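Local structure of small ribosomal subunit biogenesis GTPase RsgA (Thermotoga maritima, 1U0L) at residues D105-L110 / A232-N237. The protein is a circularly permuted, zinc-binding GTPase that probably hydrolyses GTP slowly and assists late maturation of the 30S ribosomal subunit. Sequence-based numbering, arbitrary orientation.
Sequences DKFLVL and ANLEIN
Lys106, Phe107, Val109 and Leu110, on one side of helix 101-113, pack against Leu234 and Ile236 in the loop that leads out of strand 224-226, within the circularly permuted P-loop GTPase domain. No hydrogen bond links the two segments; the contact is apolar. Lys106 takes part through its aliphatic chain: with CG anti to the backbone N (chi1 172°), the chain runs obliquely across both loop side chains, CG meeting Ile236 CD1 and lying 3.8 Å from Leu234 CD2. Its NZ is hydrogen-bonded to the hydroxyl of Tyr102, one turn earlier in the helix. Phe107 presents a ring face to the loop in a CH-pi contact, Leu234 CD2 sitting 3.3 Å from the ring centroid and 15° off the normal. The same side chain touches Leu90 of the central sheet and lies beside Gly176 of the P-loop, though about 10 Å from the bound GDP at the nearest atoms. Replacing Phe107 by an alanine removes the ring, which would probably leave Leu234 CD2 without its aromatic platform and open a gap towards Leu90. Val109 adds CG1, 3.9 Å from Ile236 CD1; Met291 and Leu295 of helix 282-296 also touch Ile236. Leu110 divides its two methyls between the loop residues, CD1 lying 4.1 Å from Leu234 CA and CD2 3.9 Å from Ile236 CG1.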
loop_
_atom_site.group_PDB
_atom_site.type_symbol
_atom_site.label_atom_id
_atom_site.label_comp_id
_atom_site.label_asym_id
_atom_site.label_seq_id
_atom_site.Cartn_x
_atom_site.Cartn_y
_atom_site.Cartn_z
ATOM N N ASP A 105 -6.489 -9.867 -4.622
ATOM C CA ASP A 105 -7.549 -9.462 -3.710
ATOM C C ASP A 105 -7.101 -9.437 -2.256
ATOM O O ASP A 105 -7.639 -8.678 -1.442
ATOM C CB ASP A 105 -8.782 -10.361 -3.882
ATOM C CG ASP A 105 -9.420 -10.195 -5.246
ATOM O OD1 ASP A 105 -9.244 -9.103 -5.853
ATOM O OD2 ASP A 105 -10.098 -11.144 -5.708
ATOM N N LYS A 106 -6.109 -10.258 -1.925
ATOM C CA LYS A 106 -5.609 -10.274 -0.559
ATOM C C LYS A 106 -4.851 -8.965 -0.351
ATOM O O LYS A 106 -4.914 -8.348 0.721
ATOM C CB LYS A 106 -4.704 -11.475 -0.339
ATOM C CG LYS A 106 -3.999 -11.452 0.981
ATOM C CD LYS A 106 -3.606 -12.825 1.429
ATOM C CE LYS A 106 -4.840 -13.647 1.749
ATOM N NZ LYS A 106 -4.453 -14.978 2.321
ATOM N N PHE A 107 -4.155 -8.531 -1.398
ATOM C CA PHE A 107 -3.413 -7.280 -1.345
ATOM C C PHE A 107 -4.381 -6.116 -1.185
ATOM O O PHE A 107 -4.177 -5.244 -0.328
ATOM C CB PHE A 107 -2.581 -7.101 -2.612
ATOM C CG PHE A 107 -1.188 -7.603 -2.476
ATOM C CD1 PHE A 107 -0.610 -8.374 -3.477
ATOM C CD2 PHE A 107 -0.443 -7.310 -1.337
ATOM C CE1 PHE A 107 0.699 -8.851 -3.346
ATOM C CE2 PHE A 107 0.868 -7.780 -1.191
ATOM C CZ PHE A 107 1.441 -8.557 -2.202
ATOM N N LEU A 108 -5.433 -6.110 -2.008
ATOM C CA LEU A 108 -6.440 -5.060 -1.943
ATOM C C LEU A 108 -7.112 -5.067 -0.571
ATOM O O LEU A 108 -7.312 -4.013 0.024
ATOM C CB LEU A 108 -7.482 -5.250 -3.051
ATOM C CG LEU A 108 -6.954 -5.040 -4.472
ATOM C CD1 LEU A 108 -7.997 -5.474 -5.483
ATOM C CD2 LEU A 108 -6.580 -3.579 -4.676
ATOM N N VAL A 109 -7.443 -6.250 -0.059
ATOM C CA VAL A 109 -8.069 -6.347 1.254
ATOM C C VAL A 109 -7.176 -5.632 2.269
ATOM O O VAL A 109 -7.654 -4.836 3.078
ATOM C CB VAL A 109 -8.265 -7.818 1.687
ATOM C CG1 VAL A 109 -8.633 -7.884 3.159
ATOM C CG2 VAL A 109 -9.368 -8.462 0.859
ATOM N N LEU A 110 -5.876 -5.911 2.213
ATOM C CA LEU A 110 -4.911 -5.278 3.112
ATOM C C LEU A 110 -4.845 -3.754 2.941
ATOM O O LEU A 110 -4.799 -3.006 3.921
ATOM C CB LEU A 110 -3.518 -5.870 2.891
ATOM C CG LEU A 110 -3.311 -7.250 3.498
ATOM C CD1 LEU A 110 -1.985 -7.802 3.025
ATOM C CD2 LEU A 110 -3.369 -7.183 5.009
ATOM N N ALA A 232 4.429 -7.526 1.966
ATOM C CA ALA A 232 5.039 -8.659 1.293
ATOM C C ALA A 232 4.721 -9.985 1.956
ATOM O O ALA A 232 4.774 -11.031 1.309
ATOM C CB ALA A 232 6.538 -8.468 1.208
ATOM N N ASN A 233 4.385 -9.959 3.238
ATOM C CA ASN A 233 4.077 -11.204 3.919
ATOM C C ASN A 233 2.597 -11.562 3.846
ATOM O O ASN A 233 2.155 -12.504 4.503
ATOM C CB ASN A 233 4.526 -11.143 5.371
ATOM C CG ASN A 233 3.906 -9.999 6.110
ATOM O OD1 ASN A 233 2.685 -9.866 6.158
ATOM N ND2 ASN A 233 4.744 -9.155 6.694
ATOM N N LEU A 234 1.836 -10.816 3.047
ATOM C CA LEU A 234 0.410 -11.080 2.867
ATOM C C LEU A 234 -0.229 -11.703 4.111
ATOM O O LEU A 234 -0.800 -12.791 4.044
ATOM C CB LEU A 234 0.217 -12.021 1.671
ATOM C CG LEU A 234 0.581 -11.464 0.288
ATOM C CD1 LEU A 234 0.785 -12.603 -0.695
ATOM C CD2 LEU A 234 -0.523 -10.523 -0.211
ATOM N N GLU A 235 -0.134 -11.013 5.242
ATOM C CA GLU A 235 -0.688 -11.529 6.485
ATOM C C GLU A 235 -2.039 -10.956 6.874
ATOM O O GLU A 235 -2.130 -9.854 7.404
ATOM C CB GLU A 235 0.295 -11.313 7.633
ATOM C CG GLU A 235 1.451 -12.291 7.636
ATOM C CD GLU A 235 2.486 -11.970 8.702
ATOM O OE1 GLU A 235 3.424 -12.776 8.887
ATOM O OE2 GLU A 235 2.362 -10.909 9.351
ATOM N N ILE A 236 -3.083 -11.731 6.611
ATOM C CA ILE A 236 -4.448 -11.357 6.942
ATOM C C ILE A 236 -4.860 -12.190 8.141
ATOM O O ILE A 236 -5.304 -13.324 7.990
ATOM C CB ILE A 236 -5.402 -11.674 5.788
ATOM C CG1 ILE A 236 -5.236 -10.638 4.688
ATOM C CG2 ILE A 236 -6.828 -11.696 6.277
ATOM C CD1 ILE A 236 -6.185 -10.837 3.534
ATOM N N ASN A 237 -4.709 -11.639 9.334
ATOM C CA ASN A 237 -5.058 -12.379 10.541
ATOM C C ASN A 237 -5.716 -11.446 11.531
ATOM O O ASN A 237 -6.598 -11.844 12.291
ATOM C CB ASN A 237 -3.800 -12.994 11.165
ATOM C CG ASN A 237 -3.188 -14.079 10.296
ATOM O OD1 ASN A 237 -3.745 -15.172 10.172
ATOM N ND2 ASN A 237 -2.041 -13.783 9.684
#